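Local coordinates for probable outer membrane protein (Pseudomonas aeruginosa, PDB 3DWO) that probably carries long-chain fatty acids or other hydrophobic compounds across the outer membrane as a beta-barrel channel of the FadL family, at residues F31-A36 with G217-P222; K42-L47 with S438-F443; N176-A181 with P195-S200; L246-G251 with L272-S277. One frame throughout, in Å; residues are numbered along the deposited sequence.

Interaction 1. Residues F31-A36 with G217-P222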
loop_
_atom_site.group_PDB
_atom_site.type_symbol
_atom_site.label_atom_id
_atom_site.label_comp_id
_atom_site.label_asym_id
_atom_site.label_seq_id
_atom_site.Cartn_x
_atom_site.Cartn_y
_atom_site.Cartn_z
ATOM N N PHE A 31 -15.372 -6.365 8.499
ATOM C CA PHE A 31 -14.403 -5.274 8.523
ATOM C C PHE A 31 -14.805 -4.081 7.657
ATOM O O PHE A 31 -14.839 -2.947 8.129
ATOM C CB PHE A 31 -13.027 -5.783 8.074
ATOM C CG PHE A 31 -11.985 -4.703 7.954
ATOM C CD1 PHE A 31 -11.501 -4.051 9.084
ATOM C CD2 PHE A 31 -11.498 -4.324 6.704
ATOM C CE1 PHE A 31 -10.548 -3.039 8.971
ATOM C CE2 PHE A 31 -10.545 -3.311 6.581
ATOM C CZ PHE A 31 -10.068 -2.667 7.717
ATOM N N ASN A 32 -15.114 -4.349 6.394
ATOM C CA ASN A 32 -15.473 -3.308 5.438
ATOM C C ASN A 32 -16.679 -2.440 5.824
ATOM O O ASN A 32 -16.631 -1.215 5.698
ATOM C CB ASN A 32 -15.637 -3.955 4.065
ATOM C CG ASN A 32 -14.346 -4.633 3.600
ATOM O OD1 ASN A 32 -13.288 -4.002 3.567
ATOM N ND2 ASN A 32 -14.426 -5.916 3.254
ATOM N N ASN A 33 -17.760 -3.063 6.278
ATOM C CA ASN A 33 -18.924 -2.317 6.744
ATOM C C ASN A 33 -19.618 -3.238 7.728
ATOM O O ASN A 33 -20.492 -4.021 7.358
ATOM C CB ASN A 33 -19.888 -1.939 5.613
ATOM C CG ASN A 33 -20.887 -0.861 6.042
ATOM O OD1 ASN A 33 -21.407 -0.892 7.162
ATOM N ND2 ASN A 33 -21.153 0.096 5.157
ATOM N N PRO A 34 -19.220 -3.164 9.006
ATOM C CA PRO A 34 -19.800 -4.001 10.058
ATOM C C PRO A 34 -21.325 -3.934 10.167
ATOM O O PRO A 34 -21.964 -4.901 10.573
ATOM C CB PRO A 34 -19.078 -3.517 11.320
ATOM C CG PRO A 34 -18.747 -2.086 11.005
ATOM C CD PRO A 34 -18.289 -2.172 9.572
ATOM N N ALA A 35 -21.912 -2.802 9.795
ATOM C CA ALA A 35 -23.362 -2.655 9.869
ATOM C C ALA A 35 -24.098 -3.701 9.029
ATOM O O ALA A 35 -25.141 -4.205 9.442
ATOM C CB ALA A 35 -23.769 -1.248 9.428
ATOM N N ALA A 36 -23.551 -4.033 7.861
ATOM C CA ALA A 36 -24.170 -5.008 6.964
ATOM C C ALA A 36 -24.261 -6.389 7.599
ATOM O O ALA A 36 -24.985 -7.270 7.126
ATOM C CB ALA A 36 -23.385 -5.085 5.656
ATOM N N GLY A 217 -19.930 1.914 10.465
ATOM C CA GLY A 217 -20.716 1.894 9.253
ATOM C C GLY A 217 -22.210 1.905 9.492
ATOM O O GLY A 217 -22.687 1.715 10.611
ATOM N N ALA A 218 -22.950 2.131 8.418
ATOM C CA ALA A 218 -24.398 2.165 8.474
ATOM C C ALA A 218 -24.932 1.566 7.185
ATOM O O ALA A 218 -24.338 1.736 6.121
ATOM C CB ALA A 218 -24.880 3.600 8.630
ATOM N N VAL A 219 -26.044 0.848 7.289
ATOM C CA VAL A 219 -26.674 0.236 6.128
ATOM C C VAL A 219 -28.150 0.602 6.116
ATOM O O VAL A 219 -28.804 0.628 7.162
ATOM C CB VAL A 219 -26.538 -1.300 6.147
ATOM C CG1 VAL A 219 -27.435 -1.917 5.088
ATOM C CG2 VAL A 219 -25.092 -1.693 5.896
ATOM N N TRP A 220 -28.662 0.888 4.924
ATOM C CA TRP A 220 -30.054 1.262 4.744
ATOM C C TRP A 220 -30.650 0.498 3.566
ATOM O O TRP A 220 -30.186 0.635 2.433
ATOM C CB TRP A 220 -30.147 2.772 4.505
ATOM C CG TRP A 220 -31.532 3.288 4.267
ATOM C CD1 TRP A 220 -32.665 2.948 4.952
ATOM C CD2 TRP A 220 -31.921 4.294 3.323
ATOM N NE1 TRP A 220 -33.732 3.685 4.497
ATOM C CE2 TRP A 220 -33.305 4.518 3.497
ATOM C CE3 TRP A 220 -31.234 5.031 2.349
ATOM C CZ2 TRP A 220 -34.017 5.452 2.732
ATOM C CZ3 TRP A 220 -31.944 5.961 1.587
ATOM C CH2 TRP A 220 -33.321 6.161 1.785
ATOM N N LYS A 221 -31.662 -0.320 3.844
ATOM C CA LYS A 221 -32.334 -1.098 2.803
ATOM C C LYS A 221 -33.711 -0.488 2.561
ATOM O O LYS A 221 -34.695 -0.879 3.188
ATOM C CB LYS A 221 -32.481 -2.559 3.233
ATOM C CG LYS A 221 -31.175 -3.217 3.633
ATOM C CD LYS A 221 -31.330 -4.721 3.816
ATOM C CE LYS A 221 -31.342 -5.456 2.480
ATOM N NZ LYS A 221 -32.457 -5.028 1.580
ATOM N N PRO A 222 -33.794 0.486 1.647
ATOM C CA PRO A 222 -35.054 1.158 1.328
ATOM C C PRO A 222 -36.144 0.295 0.710
ATOM O O PRO A 222 -37.293 0.343 1.149
ATOM C CB PRO A 222 -34.622 2.272 0.374
ATOM C CG PRO A 222 -33.210 2.531 0.759
ATOM C CD PRO A 222 -32.676 1.141 0.952
#

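Interaction 2. Residues K42-L47 with S438-F443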
loop_
_atom_site.group_PDB
_atom_site.type_symbol
_atom_site.label_atom_id
_atom_site.label_comp_id
_atom_site.label_asym_id
_atom_site.label_seq_id
_atom_site.Cartn_x
_atom_site.Cartn_y
_atom_site.Cartn_z
ATOM N N LYS A 42 -26.791 -16.095 9.432
ATOM C CA LYS A 42 -26.132 -17.265 10.011
ATOM C C LYS A 42 -24.627 -17.140 10.203
ATOM O O LYS A 42 -24.015 -16.155 9.793
ATOM C CB LYS A 42 -26.433 -18.507 9.167
ATOM C CG LYS A 42 -26.613 -18.228 7.686
ATOM C CD LYS A 42 -25.420 -17.507 7.088
ATOM C CE LYS A 42 -25.720 -17.073 5.661
ATOM N NZ LYS A 42 -26.165 -18.218 4.817
ATOM N N ARG A 43 -24.045 -18.153 10.842
ATOM C CA ARG A 43 -22.612 -18.198 11.104
ATOM C C ARG A 43 -21.857 -18.482 9.817
ATOM O O ARG A 43 -22.175 -19.434 9.106
ATOM C CB ARG A 43 -22.271 -19.306 12.100
ATOM C CG ARG A 43 -22.799 -19.132 13.506
ATOM C CD ARG A 43 -22.252 -20.258 14.374
ATOM N NE ARG A 43 -22.660 -20.167 15.773
ATOM C CZ ARG A 43 -22.157 -20.932 16.739
ATOM N NH1 ARG A 43 -21.229 -21.839 16.455
ATOM N NH2 ARG A 43 -22.577 -20.790 17.991
ATOM N N ILE A 44 -20.850 -17.666 9.525
ATOM C CA ILE A 44 -20.053 -17.859 8.327
ATOM C C ILE A 44 -18.568 -17.671 8.618
ATOM O O ILE A 44 -18.163 -16.703 9.270
ATOM C CB ILE A 44 -20.467 -16.880 7.208
ATOM C CG1 ILE A 44 -21.977 -16.950 6.985
ATOM C CG2 ILE A 44 -19.766 -17.249 5.907
ATOM C CD1 ILE A 44 -22.479 -16.022 5.899
ATOM N N ALA A 45 -17.769 -18.622 8.147
ATOM C CA ALA A 45 -16.319 -18.597 8.306
ATOM C C ALA A 45 -15.766 -18.604 6.888
ATOM O O ALA A 45 -16.214 -19.386 6.051
ATOM C CB ALA A 45 -15.849 -19.828 9.064
ATOM N N GLN A 46 -14.794 -17.740 6.611
ATOM C CA GLN A 46 -14.243 -17.656 5.265
ATOM C C GLN A 46 -12.750 -17.353 5.219
ATOM O O GLN A 46 -12.251 -16.518 5.970
ATOM C CB GLN A 46 -15.003 -16.580 4.488
ATOM C CG GLN A 46 -14.568 -16.384 3.052
ATOM C CD GLN A 46 -15.313 -15.236 2.391
ATOM O OE1 GLN A 46 -15.194 -14.081 2.806
ATOM N NE2 GLN A 46 -16.094 -15.550 1.366
ATOM N N LEU A 47 -12.045 -18.041 4.329
ATOM C CA LEU A 47 -10.618 -17.833 4.156
ATOM C C LEU A 47 -10.316 -17.528 2.696
ATOM O O LEU A 47 -10.768 -18.234 1.795
ATOM C CB LEU A 47 -9.823 -19.066 4.580
ATOM C CG LEU A 47 -8.335 -18.979 4.209
ATOM C CD1 LEU A 47 -7.687 -17.786 4.907
ATOM C CD2 LEU A 47 -7.630 -20.270 4.597
ATOM N N SER A 438 -10.986 -18.628 -2.565
ATOM C CA SER A 438 -11.502 -18.659 -1.198
ATOM C C SER A 438 -12.427 -19.833 -0.915
ATOM O O SER A 438 -13.009 -20.422 -1.822
ATOM C CB SER A 438 -12.265 -17.373 -0.880
ATOM O OG SER A 438 -13.500 -17.346 -1.571
ATOM N N ALA A 439 -12.561 -20.154 0.365
ATOM C CA ALA A 439 -13.427 -21.233 0.812
ATOM C C ALA A 439 -14.322 -20.634 1.879
ATOM O O ALA A 439 -13.838 -20.082 2.864
ATOM C CB ALA A 439 -12.602 -22.371 1.393
ATOM N N THR A 440 -15.629 -20.727 1.673
ATOM C CA THR A 440 -16.586 -20.184 2.624
ATOM C C THR A 440 -17.395 -21.316 3.240
ATOM O O THR A 440 -17.986 -22.125 2.523
ATOM C CB THR A 440 -17.553 -19.207 1.937
ATOM O OG1 THR A 440 -16.804 -18.238 1.191
ATOM C CG2 THR A 440 -18.412 -18.500 2.971
ATOM N N TYR A 441 -17.417 -21.376 4.567
ATOM C CA TYR A 441 -18.159 -22.418 5.254
ATOM C C TYR A 441 -19.348 -21.841 6.005
ATOM O O TYR A 441 -19.194 -21.118 6.990
ATOM C CB TYR A 441 -17.246 -23.180 6.216
ATOM C CG TYR A 441 -17.853 -24.476 6.705
ATOM C CD1 TYR A 441 -18.359 -25.411 5.803
ATOM C CD2 TYR A 441 -17.921 -24.770 8.067
ATOM C CE1 TYR A 441 -18.919 -26.606 6.240
ATOM C CE2 TYR A 441 -18.478 -25.966 8.517
ATOM C CZ TYR A 441 -18.975 -26.878 7.598
ATOM O OH TYR A 441 -19.536 -28.059 8.033
ATOM N N ASP A 442 -20.541 -22.167 5.524
ATOM C CA ASP A 442 -21.776 -21.690 6.126
ATOM C C ASP A 442 -22.280 -22.674 7.176
ATOM O O ASP A 442 -23.389 -23.194 7.066
ATOM C CB ASP A 442 -22.844 -21.508 5.044
ATOM C CG ASP A 442 -24.123 -20.905 5.586
ATOM O OD1 ASP A 442 -24.106 -19.705 5.931
ATOM O OD2 ASP A 442 -25.138 -21.631 5.676
ATOM N N PHE A 443 -21.466 -22.932 8.192
ATOM C CA PHE A 443 -21.865 -23.864 9.240
ATOM C C PHE A 443 -22.958 -23.320 10.144
ATOM O O PHE A 443 -22.692 -22.605 11.110
ATOM C CB PHE A 443 -20.658 -24.304 10.087
ATOM C CG PHE A 443 -19.772 -23.175 10.558
ATOM C CD1 PHE A 443 -18.622 -23.459 11.287
ATOM C CD2 PHE A 443 -20.068 -21.844 10.270
ATOM C CE1 PHE A 443 -17.779 -22.441 11.716
ATOM C CE2 PHE A 443 -19.232 -20.820 10.695
ATOM C CZ PHE A 443 -18.084 -21.118 11.421
#

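Interaction 3. Residues N176-A181 with P195-S200. With C8E ((hydroxyethyloxy)tri(ethyloxy)octane), chain C.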
loop_
_atom_site.group_PDB
_atom_site.type_symbol
_atom_site.label_atom_id
_atom_site.label_comp_id
_atom_site.label_asym_id
_atom_site.label_seq_id
_atom_site.Cartn_x
_atom_site.Cartn_y
_atom_site.Cartn_z
ATOM N N ASN A 176 20.853 4.818 -1.551
ATOM C CA ASN A 176 22.259 5.174 -1.555
ATOM C C ASN A 176 22.439 6.604 -1.080
ATOM O O ASN A 176 21.622 7.474 -1.396
ATOM C CB ASN A 176 22.841 5.064 -2.957
ATOM C CG ASN A 176 24.309 5.443 -2.999
ATOM O OD1 ASN A 176 25.145 4.770 -2.395
ATOM N ND2 ASN A 176 24.630 6.531 -3.705
ATOM N N LEU A 177 23.505 6.840 -0.320
ATOM C CA LEU A 177 23.827 8.175 0.161
ATOM C C LEU A 177 25.213 8.494 -0.372
ATOM O O LEU A 177 26.120 7.658 -0.327
ATOM C CB LEU A 177 23.877 8.245 1.688
ATOM C CG LEU A 177 22.689 7.842 2.558
ATOM C CD1 LEU A 177 23.014 8.246 3.998
ATOM C CD2 LEU A 177 21.398 8.519 2.090
ATOM N N ASP A 178 25.370 9.715 -0.864
ATOM C CA ASP A 178 26.630 10.198 -1.413
ATOM C C ASP A 178 27.055 11.410 -0.559
ATOM O O ASP A 178 26.692 12.551 -0.871
ATOM C CB ASP A 178 26.387 10.624 -2.865
ATOM C CG ASP A 178 27.641 11.041 -3.570
ATOM O OD1 ASP A 178 28.626 11.382 -2.887
ATOM O OD2 ASP A 178 27.632 11.044 -4.819
ATOM N N LEU A 179 27.811 11.164 0.512
ATOM C CA LEU A 179 28.249 12.243 1.411
ATOM C C LEU A 179 28.949 13.435 0.748
ATOM O O LEU A 179 28.723 14.580 1.142
ATOM C CB LEU A 179 29.160 11.702 2.521
ATOM C CG LEU A 179 28.647 10.658 3.516
ATOM C CD1 LEU A 179 29.422 10.816 4.816
ATOM C CD2 LEU A 179 27.170 10.830 3.783
ATOM N N TYR A 180 29.817 13.178 -0.223
ATOM C CA TYR A 180 30.501 14.275 -0.901
ATOM C C TYR A 180 29.499 15.150 -1.654
ATOM O O TYR A 180 29.611 16.380 -1.652
ATOM C CB TYR A 180 31.546 13.745 -1.882
ATOM C CG TYR A 180 32.922 13.574 -1.287
ATOM C CD1 TYR A 180 33.577 14.646 -0.677
ATOM C CD2 TYR A 180 33.572 12.345 -1.333
ATOM C CE1 TYR A 180 34.847 14.497 -0.129
ATOM C CE2 TYR A 180 34.842 12.184 -0.786
ATOM C CZ TYR A 180 35.470 13.262 -0.185
ATOM O OH TYR A 180 36.714 13.097 0.371
ATOM N N ALA A 181 28.526 14.509 -2.302
ATOM C CA ALA A 181 27.502 15.238 -3.049
ATOM C C ALA A 181 26.661 16.060 -2.078
ATOM O O ALA A 181 26.297 17.192 -2.370
ATOM C CB ALA A 181 26.614 14.270 -3.831
ATOM N N PRO A 195 33.328 15.545 -6.740
ATOM C CA PRO A 195 32.716 14.709 -7.775
ATOM C C PRO A 195 31.702 13.737 -7.161
ATOM O O PRO A 195 31.857 13.290 -6.023
ATOM C CB PRO A 195 33.917 14.005 -8.399
ATOM C CG PRO A 195 34.827 13.832 -7.236
ATOM C CD PRO A 195 34.737 15.171 -6.526
ATOM N N ALA A 196 30.657 13.418 -7.912
ATOM C CA ALA A 196 29.634 12.512 -7.417
ATOM C C ALA A 196 30.039 11.047 -7.542
ATOM O O ALA A 196 30.925 10.690 -8.321
ATOM C CB ALA A 196 28.326 12.751 -8.167
ATOM N N SER A 197 29.379 10.206 -6.754
ATOM C CA SER A 197 29.606 8.766 -6.763
ATOM C C SER A 197 30.993 8.258 -6.368
ATOM O O SER A 197 31.379 7.149 -6.744
ATOM C CB SER A 197 29.208 8.204 -8.130
ATOM O OG SER A 197 27.819 8.407 -8.354
ATOM N N ASN A 198 31.745 9.065 -5.623
ATOM C CA ASN A 198 33.050 8.636 -5.136
ATOM C C ASN A 198 32.765 8.045 -3.768
ATOM O O ASN A 198 33.191 6.935 -3.464
ATOM C CB ASN A 198 34.015 9.809 -5.020
ATOM C CG ASN A 198 34.641 10.162 -6.342
ATOM O OD1 ASN A 198 33.943 10.391 -7.327
ATOM N ND2 ASN A 198 35.961 10.202 -6.379
ATOM N N SER A 199 32.036 8.793 -2.944
ATOM C CA SER A 199 31.643 8.294 -1.639
ATOM C C SER A 199 30.285 7.629 -1.879
ATOM O O SER A 199 29.499 8.094 -2.711
ATOM C CB SER A 199 31.493 9.444 -0.632
ATOM O OG SER A 199 30.544 10.401 -1.076
ATOM N N SER A 200 30.022 6.524 -1.195
ATOM C CA SER A 200 28.746 5.835 -1.346
ATOM C C SER A 200 28.533 4.812 -0.244
ATOM O O SER A 200 29.423 4.005 0.074
ATOM C CB SER A 200 28.637 5.136 -2.706
ATOM O OG SER A 200 29.400 3.949 -2.732
HETATM C C1 C8E C . 19.879 10.748 5.260
HETATM C C2 C8E C . 20.583 12.016 5.337
HETATM C C3 C8E C . 22.009 11.922 5.057
HETATM C C4 C8E C . 22.583 13.231 5.320
HETATM C C5 C8E C . 23.980 13.229 4.833
HETATM C C6 C8E C . 24.551 14.545 4.964
HETATM C C7 C8E C . 25.949 14.250 4.689
HETATM C C8 C8E C . 26.706 15.496 4.851
HETATM O O9 C8E C . 28.083 15.725 4.627
HETATM C C10 C8E C . 29.045 14.996 5.361
HETATM C C11 C8E C . 30.360 15.520 4.889
HETATM O O12 C8E C . 31.126 14.518 4.208
HETATM C C13 C8E C . 32.302 15.040 3.542
HETATM C C14 C8E C . 33.370 14.218 2.761
HETATM O O15 C8E C . 33.416 12.824 2.321
HETATM C C16 C8E C . 34.020 11.996 3.330
HETATM C C17 C8E C . 35.546 11.838 3.220
HETATM O O18 C8E C . 36.396 11.593 4.361
HETATM C C19 C8E C . 36.882 12.820 4.969
HETATM C C20 C8E C . 37.470 12.898 6.424
HETATM O O21 C8E C . 37.503 14.174 7.075
HETATM O O HOH W 1 31.028 11.486 -4.152
HETATM O O HOH W 2 26.083 8.640 -6.111
#

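Interaction 4. Residues L246-G251 with L272-S277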
loop_
_atom_site.group_PDB
_atom_site.type_symbol
_atom_site.label_atom_id
_atom_site.label_comp_id
_atom_site.label_asym_id
_atom_site.label_seq_id
_atom_site.Cartn_x
_atom_site.Cartn_y
_atom_site.Cartn_z
ATOM N N LEU A 246 24.155 2.422 8.065
ATOM C CA LEU A 246 24.712 2.729 6.766
ATOM C C LEU A 246 25.712 1.644 6.428
ATOM O O LEU A 246 26.622 1.377 7.208
ATOM C CB LEU A 246 25.425 4.084 6.791
ATOM C CG LEU A 246 24.617 5.354 7.064
ATOM C CD1 LEU A 246 23.849 5.223 8.361
ATOM C CD2 LEU A 246 25.568 6.533 7.147
ATOM N N TYR A 247 25.527 1.005 5.279
ATOM C CA TYR A 247 26.457 -0.021 4.843
ATOM C C TYR A 247 27.374 0.628 3.822
ATOM O O TYR A 247 27.031 0.724 2.644
ATOM C CB TYR A 247 25.722 -1.205 4.206
ATOM C CG TYR A 247 26.629 -2.056 3.344
ATOM C CD1 TYR A 247 27.901 -2.425 3.787
ATOM C CD2 TYR A 247 26.244 -2.442 2.061
ATOM C CE1 TYR A 247 28.776 -3.149 2.971
ATOM C CE2 TYR A 247 27.108 -3.166 1.237
ATOM C CZ TYR A 247 28.374 -3.512 1.697
ATOM O OH TYR A 247 29.252 -4.182 0.873
ATOM N N ASP A 248 28.538 1.080 4.278
ATOM C CA ASP A 248 29.497 1.734 3.394
ATOM C C ASP A 248 30.316 0.762 2.549
ATOM O O ASP A 248 30.738 -0.287 3.027
ATOM C CB ASP A 248 30.455 2.608 4.208
ATOM C CG ASP A 248 31.241 1.811 5.242
ATOM O OD1 ASP A 248 32.484 1.929 5.264
ATOM O OD2 ASP A 248 30.614 1.073 6.032
ATOM N N HIS A 249 30.525 1.125 1.288
ATOM C CA HIS A 249 31.321 0.342 0.339
ATOM C C HIS A 249 32.020 1.453 -0.424
ATOM O O HIS A 249 31.952 1.578 -1.655
ATOM C CB HIS A 249 30.415 -0.510 -0.558
ATOM C CG HIS A 249 29.182 0.194 -1.033
ATOM N ND1 HIS A 249 29.047 0.673 -2.321
ATOM C CD2 HIS A 249 28.012 0.468 -0.405
ATOM C CE1 HIS A 249 27.847 1.204 -2.466
ATOM N NE2 HIS A 249 27.198 1.093 -1.319
ATOM N N ASP A 250 32.712 2.243 0.387
ATOM C CA ASP A 250 33.414 3.461 0.016
ATOM C C ASP A 250 34.930 3.436 0.142
ATOM O O ASP A 250 35.597 4.408 -0.214
ATOM C CB ASP A 250 32.907 4.564 0.947
ATOM C CG ASP A 250 32.328 5.700 0.212
ATOM O OD1 ASP A 250 31.699 6.556 0.859
ATOM O OD2 ASP A 250 32.511 5.733 -1.021
ATOM N N GLY A 251 35.473 2.360 0.691
ATOM C CA GLY A 251 36.904 2.323 0.893
ATOM C C GLY A 251 37.175 3.148 2.146
ATOM O O GLY A 251 38.281 3.644 2.354
ATOM N N LEU A 272 24.185 12.476 12.307
ATOM C CA LEU A 272 24.236 11.228 11.563
ATOM C C LEU A 272 25.349 10.308 12.075
ATOM O O LEU A 272 26.475 10.748 12.327
ATOM C CB LEU A 272 24.443 11.518 10.076
ATOM C CG LEU A 272 24.443 10.295 9.155
ATOM C CD1 LEU A 272 23.041 9.685 9.132
ATOM C CD2 LEU A 272 24.875 10.699 7.753
ATOM N N ARG A 273 25.028 9.027 12.217
ATOM C CA ARG A 273 25.990 8.040 12.701
ATOM C C ARG A 273 25.989 6.834 11.768
ATOM O O ARG A 273 25.213 6.789 10.810
ATOM C CB ARG A 273 25.614 7.606 14.119
ATOM C CG ARG A 273 25.474 8.768 15.098
ATOM C CD ARG A 273 24.882 8.302 16.421
ATOM N NE ARG A 273 24.678 9.405 17.355
ATOM C CZ ARG A 273 24.119 9.276 18.557
ATOM N NH1 ARG A 273 23.702 8.087 18.978
ATOM N NH2 ARG A 273 23.975 10.338 19.342
ATOM N N MET A 274 26.849 5.857 12.039
ATOM C CA MET A 274 26.901 4.673 11.192
ATOM C C MET A 274 25.691 3.788 11.459
ATOM O O MET A 274 25.368 2.907 10.667
ATOM C CB MET A 274 28.202 3.887 11.427
ATOM C CG MET A 274 29.444 4.571 10.861
ATOM S SD MET A 274 29.268 5.012 9.098
ATOM C CE MET A 274 29.551 3.419 8.324
ATOM N N GLY A 275 25.021 4.048 12.576
ATOM C CA GLY A 275 23.843 3.289 12.955
ATOM C C GLY A 275 23.238 3.861 14.227
ATOM O O GLY A 275 23.962 4.351 15.084
ATOM N N ALA A 276 21.916 3.809 14.355
ATOM C CA ALA A 276 21.252 4.335 15.541
ATOM C C ALA A 276 19.783 3.945 15.520
ATOM O O ALA A 276 19.290 3.431 14.522
ATOM C CB ALA A 276 21.388 5.861 15.586
ATOM N N SER A 277 19.086 4.178 16.626
ATOM C CA SER A 277 17.664 3.858 16.695
ATOM C C SER A 277 16.960 4.889 15.810
ATOM O O SER A 277 17.546 5.923 15.484
ATOM C CB SER A 277 17.174 3.948 18.141
ATOM O OG SER A 277 17.384 5.247 18.654
#

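Interaction 1. Residues F31-A36 with G217-P222
A35 and A218 bring their alpha carbons to within 5.1 Å where a turn of the N-terminal region rests against the end of strand 201-220. The turn, N33-A36, is closed by a backbone bond from A36 N to N33 O, and the chain enters it from N32. No hydrogen bond passes between the two segments, so the turn lies on the strand without extending the sheet. The strand's backbone bonds go to its barrel neighbours instead: A218 pairs with F230, G217 with G161 and V219 with S159.

Because the strand alternates, V219 is directed at the turn while A218 is directed away, against F158 and L160. G217, with no side chain, presents its bare CA to the amide of N33, whose OD1 approaches to 3.6 Å. N33 reaches the strand because its CG lies opposite its own backbone N (chi1 -165°); the same OD1 receives a weak bond of 3.3 Å from A35 N. The methyl of A35 settles on the peptide between G217 and A218, 3.4 Å from G217 O. One branch of V219 does most of the remaining packing: CG2 fits into the corner of the turn, 3.4 Å from A36 N and 3.8 Å from the CB atoms of both A35 and A36.

The interface is therefore van der Waals contact, methyls against backbone and one another, with the N33 amide beside G217. This matches the FadL hatch, which plugs the barrel from within; a polar tie lies beside the contact, S159 OG donating to A35 O.

Interaction 2. Residues K42-L47 with S438-F443
A45 and Y441 form a hydrogen-bonded pair in the antiparallel ladder that closes the beta barrel, where the first strand, 44-63, meets the last, 423-441. A45 N reaches Y441 O at 3.1 Å and Y441 N reaches A45 O at 2.8 Å; L47 and A439 repeat the pattern, with Q46 and T440 as the non-hydrogen-bonded pair between them.

On the face of Q46 and T440 a side-chain bond reinforces the ladder. Q46 is extended, CG opposite the backbone N (chi1 -179°), which carries NE2 across to T440 OG1 at 2.8 Å; the hydroxyl sits slightly out of the amide plane. The other end of that amide, OE1, is taken by N9 ND2, while S438 OG turns to T10 OG1. Next along, the CG2 methyls of I44 and T440 press together at 3.5 Å.

Beyond the ladder, the bent K42 crosses D442, centre of an inverse gamma turn, and NZ forms a salt bridge to OD1, whose crowding in the model makes its geometry doubtful. F443 has CG tucked between its own N and carbonyl carbon (chi1 48°), bringing the ring edge-on to the backbone of R43 and I44, and CZ touches A45 CB at 3.5 Å.

Interaction 3. Residues N176-A181 with P195-S200
D178 and S200 have the nearest alpha carbons, 4.8 Å apart, where strand 158-177 gives way to helix 179-184 and an irregular loop passes back alongside, S200 CA resting on L177 O.

D178 carries the contact as the N-cap of that helix. Its CG lies opposite the backbone N (chi1 -176°), setting the carboxylate between helix and loop. OD1 accepts from A181 N at 3.2 Å, met from above the carboxylate plane, whereas OD2 takes a nearly straight 2.7 Å bond from S197 N on its syn side, 30° out of that plane. A water extends the grip, donating to D178 OD1 and P195 O and accepting from N198 N. The loop also reaches the helix start: S199 OG accepts from Y180 N at 3.0 Å, almost straight (175°).

Y180 packs CD2 against S199 CB at 3.6 Å. A face of its ring carries the detergent C8E, whose ether O15 stands 3.2 Å above the ring centre, while methyls of L177 and L179 meet its alkyl tail.

Two side chains thus satisfy amides of the first helical turn, and the helix end would probably stabilise negative charge on D178. The polar bonds fix the loop; the detergent is at most compatible with binding amphiphiles.

Interaction 4. Residues L246-G251 with L272-S277
L246 and M274 share the one hydrogen bond of this contact, from L246 N to M274 O, 2.9 Å long with an angle of 160° at the hydrogen. The donor stands well out of the carbonyl plane, tilted by 35°.

Apolar packing is made by one methyl of L246: CD2 looks toward L272 CD2 at 4.3 Å and, more loosely, toward M274 SD. I258 of helix 253-259 packs on both L246 and M274, and L272 also touches a bound C8E detergent.

A third kind of contact joins methyls to oxygens. The other methyl of L246, CD1, presses on the backbone at R273 O, 3.2 Å away. M274 is bent at both chi2 (-53°) and chi3, which swings CE back over strand 226-248, 3.4 Å from D248 OD2 and 3.7 Å from L246 O. The side chains of D248 and M274 meet at roughly a right angle, the methionine tip against the carboxylate. R273 points away and forms a salt bridge with D271, two residues earlier.

Adjacent antiparallel strands that part at the rim of a barrel, with a long helical loop (here helices 253-259 and 262-266) between them, are characteristic of the extracellular end of FadL-type channels.

In the fold
From the N terminus, residues 31-36, probably part of the hatch as in FadL, meet strand 201-220 in interaction 1, and residues 42-47 join the last strand in interaction 2, closing the barrel. These two loops cross, since 42-47 falls within the first and 438-443 beyond it. Interaction 3 closes a short loop within both spans, between strands 158-177 and 201-220; interaction 4 closes the helical loop between strands 226-248 and 275-281, after interaction 1 in series and still within interaction 2. Interactions 3 and 4 lie about 50 Å or more, centre to centre, from the other two, at the opposite end, and touch where S200 N approaches D250 OD1, joining loops expected to be extracellular.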